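Local coordinates for periplasmic binding protein (Veillonella parvula, PDB 4N01) that probably binds a solute, of unknown identity, in the periplasm as the capture component of a transport system, at residues I267-Y272 with G304-V309. Residues are numbered along the deposited sequence; the frame is centred on the assembly and turned at random.
Sequences IIIADY and GHFIRV
Arg308 and Asp271 form a salt bridge beside two paired parallel strands, 267-270 and 306-309. With CG anti to the backbone N (chi1 -178°), the arginine chain stays extended from CB as far as NE and runs toward the aspartate. Its CG lies 4.0 Å from Asp271 CB. CD then passes near Asp271 OD1. NE donates to that oxygen at 3.0 Å, in a bent bond (133°) that meets OD1 from above the carboxylate plane. CZ and NH2 also lie close to OD1. The guanidinium is turned 57° from the carboxylate, and Asp271 CB lies over one of its faces near the rim. NH2 bonds weakly to Asn278 O. Asp271 OD2 accepts a bond from Gly273 N, which probably helps fix the carboxylate. With an alanine in place of Arg308, Asp271 OD1 would probably lose its charged mate. Five backbone bonds join the two segments; the first runs from Ile267 N to His305 O and the last from Asp271 N to Val309 O. Ile267 lies alongside Phe306; Ile269 CD1 comes within 3.9 Å of Phe306 CD1. On the opposite face, Ile268 CG2 meets Val309 CG1 at 3.6 Å. The strands form a beta-alpha-beta crossover through helices 280-290 and 299-303, with 306-309 outermost in the four-stranded parallel sheet. Helix 280-290 covers Ile269 and Arg308; helix 320-332 covers Ile307 and Val309.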
loop_
_atom_site.group_PDB
_atom_site.type_symbol
_atom_site.label_atom_id
_atom_site.label_comp_id
_atom_site.label_asym_id
_atom_site.label_seq_id
_atom_site.Cartn_x
_atom_site.Cartn_y
_atom_site.Cartn_z
ATOM N N ILE A 267 -17.503 -8.222 -3.422
ATOM C CA ILE A 267 -16.654 -7.524 -4.373
ATOM C C ILE A 267 -16.121 -6.249 -3.723
ATOM O O ILE A 267 -16.884 -5.371 -3.309
ATOM C CB ILE A 267 -17.417 -7.175 -5.681
ATOM C CG1 ILE A 267 -17.733 -8.455 -6.466
ATOM C CG2 ILE A 267 -16.578 -6.229 -6.541
ATOM C CD1 ILE A 267 -18.789 -8.256 -7.544
ATOM N N ILE A 268 -14.800 -6.160 -3.607
ATOM C CA ILE A 268 -14.175 -5.021 -2.966
ATOM C C ILE A 268 -13.723 -4.077 -4.063
ATOM O O ILE A 268 -12.965 -4.460 -4.951
ATOM C CB ILE A 268 -12.955 -5.473 -2.125
ATOM C CG1 ILE A 268 -13.409 -6.390 -0.981
ATOM C CG2 ILE A 268 -12.206 -4.271 -1.572
ATOM C CD1 ILE A 268 -12.250 -7.191 -0.325
ATOM N N ILE A 269 -14.179 -2.834 -3.992
ATOM C CA ILE A 269 -14.020 -1.897 -5.088
ATOM C C ILE A 269 -13.127 -0.740 -4.665
ATOM O O ILE A 269 -13.405 -0.065 -3.668
ATOM C CB ILE A 269 -15.392 -1.313 -5.490
ATOM C CG1 ILE A 269 -16.282 -2.417 -6.094
ATOM C CG2 ILE A 269 -15.223 -0.116 -6.438
ATOM C CD1 ILE A 269 -17.705 -1.944 -6.391
ATOM N N ALA A 270 -12.064 -0.498 -5.424
ATOM C CA ALA A 270 -11.183 0.632 -5.137
ATOM C C ALA A 270 -11.818 1.943 -5.603
ATOM O O ALA A 270 -12.191 2.094 -6.769
ATOM C CB ALA A 270 -9.813 0.434 -5.794
ATOM N N ASP A 271 -11.934 2.894 -4.688
ATOM C CA ASP A 271 -12.519 4.201 -4.993
ATOM C C ASP A 271 -11.403 5.221 -5.269
ATOM O O ASP A 271 -10.583 5.511 -4.391
ATOM C CB ASP A 271 -13.409 4.637 -3.815
ATOM C CG ASP A 271 -14.121 5.961 -4.056
ATOM O OD1 ASP A 271 -15.344 6.039 -3.801
ATOM O OD2 ASP A 271 -13.476 6.940 -4.484
ATOM N N TYR A 272 -11.377 5.768 -6.484
ATOM C CA TYR A 272 -10.328 6.717 -6.885
ATOM C C TYR A 272 -10.771 8.185 -6.837
ATOM O O TYR A 272 -10.313 8.998 -7.638
ATOM C CB TYR A 272 -9.794 6.364 -8.291
ATOM C CG TYR A 272 -8.844 5.178 -8.306
ATOM C CD1 TYR A 272 -7.479 5.358 -8.109
ATOM C CD2 TYR A 272 -9.310 3.882 -8.502
ATOM C CE1 TYR A 272 -6.601 4.281 -8.116
ATOM C CE2 TYR A 272 -8.436 2.797 -8.511
ATOM C CZ TYR A 272 -7.083 3.006 -8.317
ATOM O OH TYR A 272 -6.204 1.940 -8.325
ATOM N N GLY A 304 -25.779 -7.859 -3.298
ATOM C CA GLY A 304 -25.373 -6.469 -3.135
ATOM C C GLY A 304 -24.206 -6.310 -2.179
ATOM O O GLY A 304 -24.118 -5.344 -1.425
ATOM N N HIS A 305 -23.294 -7.269 -2.218
ATOM C CA HIS A 305 -22.121 -7.258 -1.342
ATOM C C HIS A 305 -20.964 -6.481 -1.970
ATOM O O HIS A 305 -19.969 -7.071 -2.410
ATOM C CB HIS A 305 -21.678 -8.689 -1.054
ATOM C CG HIS A 305 -22.576 -9.434 -0.123
ATOM N ND1 HIS A 305 -23.428 -8.803 0.775
ATOM C CD2 HIS A 305 -22.760 -10.761 0.081
ATOM C CE1 HIS A 305 -24.091 -9.702 1.463
ATOM N NE2 HIS A 305 -23.703 -10.910 1.063
ATOM N N PHE A 306 -21.099 -5.160 -2.015
ATOM C CA PHE A 306 -20.055 -4.280 -2.540
ATOM C C PHE A 306 -19.383 -3.533 -1.399
ATOM O O PHE A 306 -20.057 -2.891 -0.590
ATOM C CB PHE A 306 -20.665 -3.266 -3.516
ATOM C CG PHE A 306 -21.344 -3.900 -4.702
ATOM C CD1 PHE A 306 -20.595 -4.518 -5.699
ATOM C CD2 PHE A 306 -22.730 -3.891 -4.816
ATOM C CE1 PHE A 306 -21.223 -5.114 -6.798
ATOM C CE2 PHE A 306 -23.367 -4.486 -5.914
ATOM C CZ PHE A 306 -22.612 -5.098 -6.903
ATOM N N ILE A 307 -18.055 -3.592 -1.355
ATOM C CA ILE A 307 -17.287 -3.016 -0.256
ATOM C C ILE A 307 -16.266 -2.007 -0.775
ATOM O O ILE A 307 -15.501 -2.290 -1.694
ATOM C CB ILE A 307 -16.563 -4.120 0.512
ATOM C CG1 ILE A 307 -17.598 -5.024 1.179
ATOM C CG2 ILE A 307 -15.634 -3.538 1.572
ATOM C CD1 ILE A 307 -16.995 -6.145 1.907
ATOM N N ARG A 308 -16.274 -0.821 -0.186
ATOM C CA ARG A 308 -15.441 0.288 -0.659
ATOM C C ARG A 308 -14.097 0.306 0.043
ATOM O O ARG A 308 -14.042 0.204 1.270
ATOM C CB ARG A 308 -16.166 1.598 -0.370
ATOM C CG ARG A 308 -15.457 2.853 -0.853
ATOM C CD ARG A 308 -16.243 4.067 -0.418
ATOM N NE ARG A 308 -15.688 5.311 -0.948
ATOM C CZ ARG A 308 -14.674 5.961 -0.395
ATOM N NH1 ARG A 308 -14.101 5.466 0.694
ATOM N NH2 ARG A 308 -14.231 7.096 -0.926
ATOM N N VAL A 309 -13.009 0.439 -0.713
ATOM C CA VAL A 309 -11.701 0.689 -0.095
ATOM C C VAL A 309 -10.955 1.753 -0.868
ATOM O O VAL A 309 -11.280 2.035 -2.021
ATOM C CB VAL A 309 -10.795 -0.570 -0.078
ATOM C CG1 VAL A 309 -11.418 -1.689 0.751
ATOM C CG2 VAL A 309 -10.482 -1.042 -1.514
#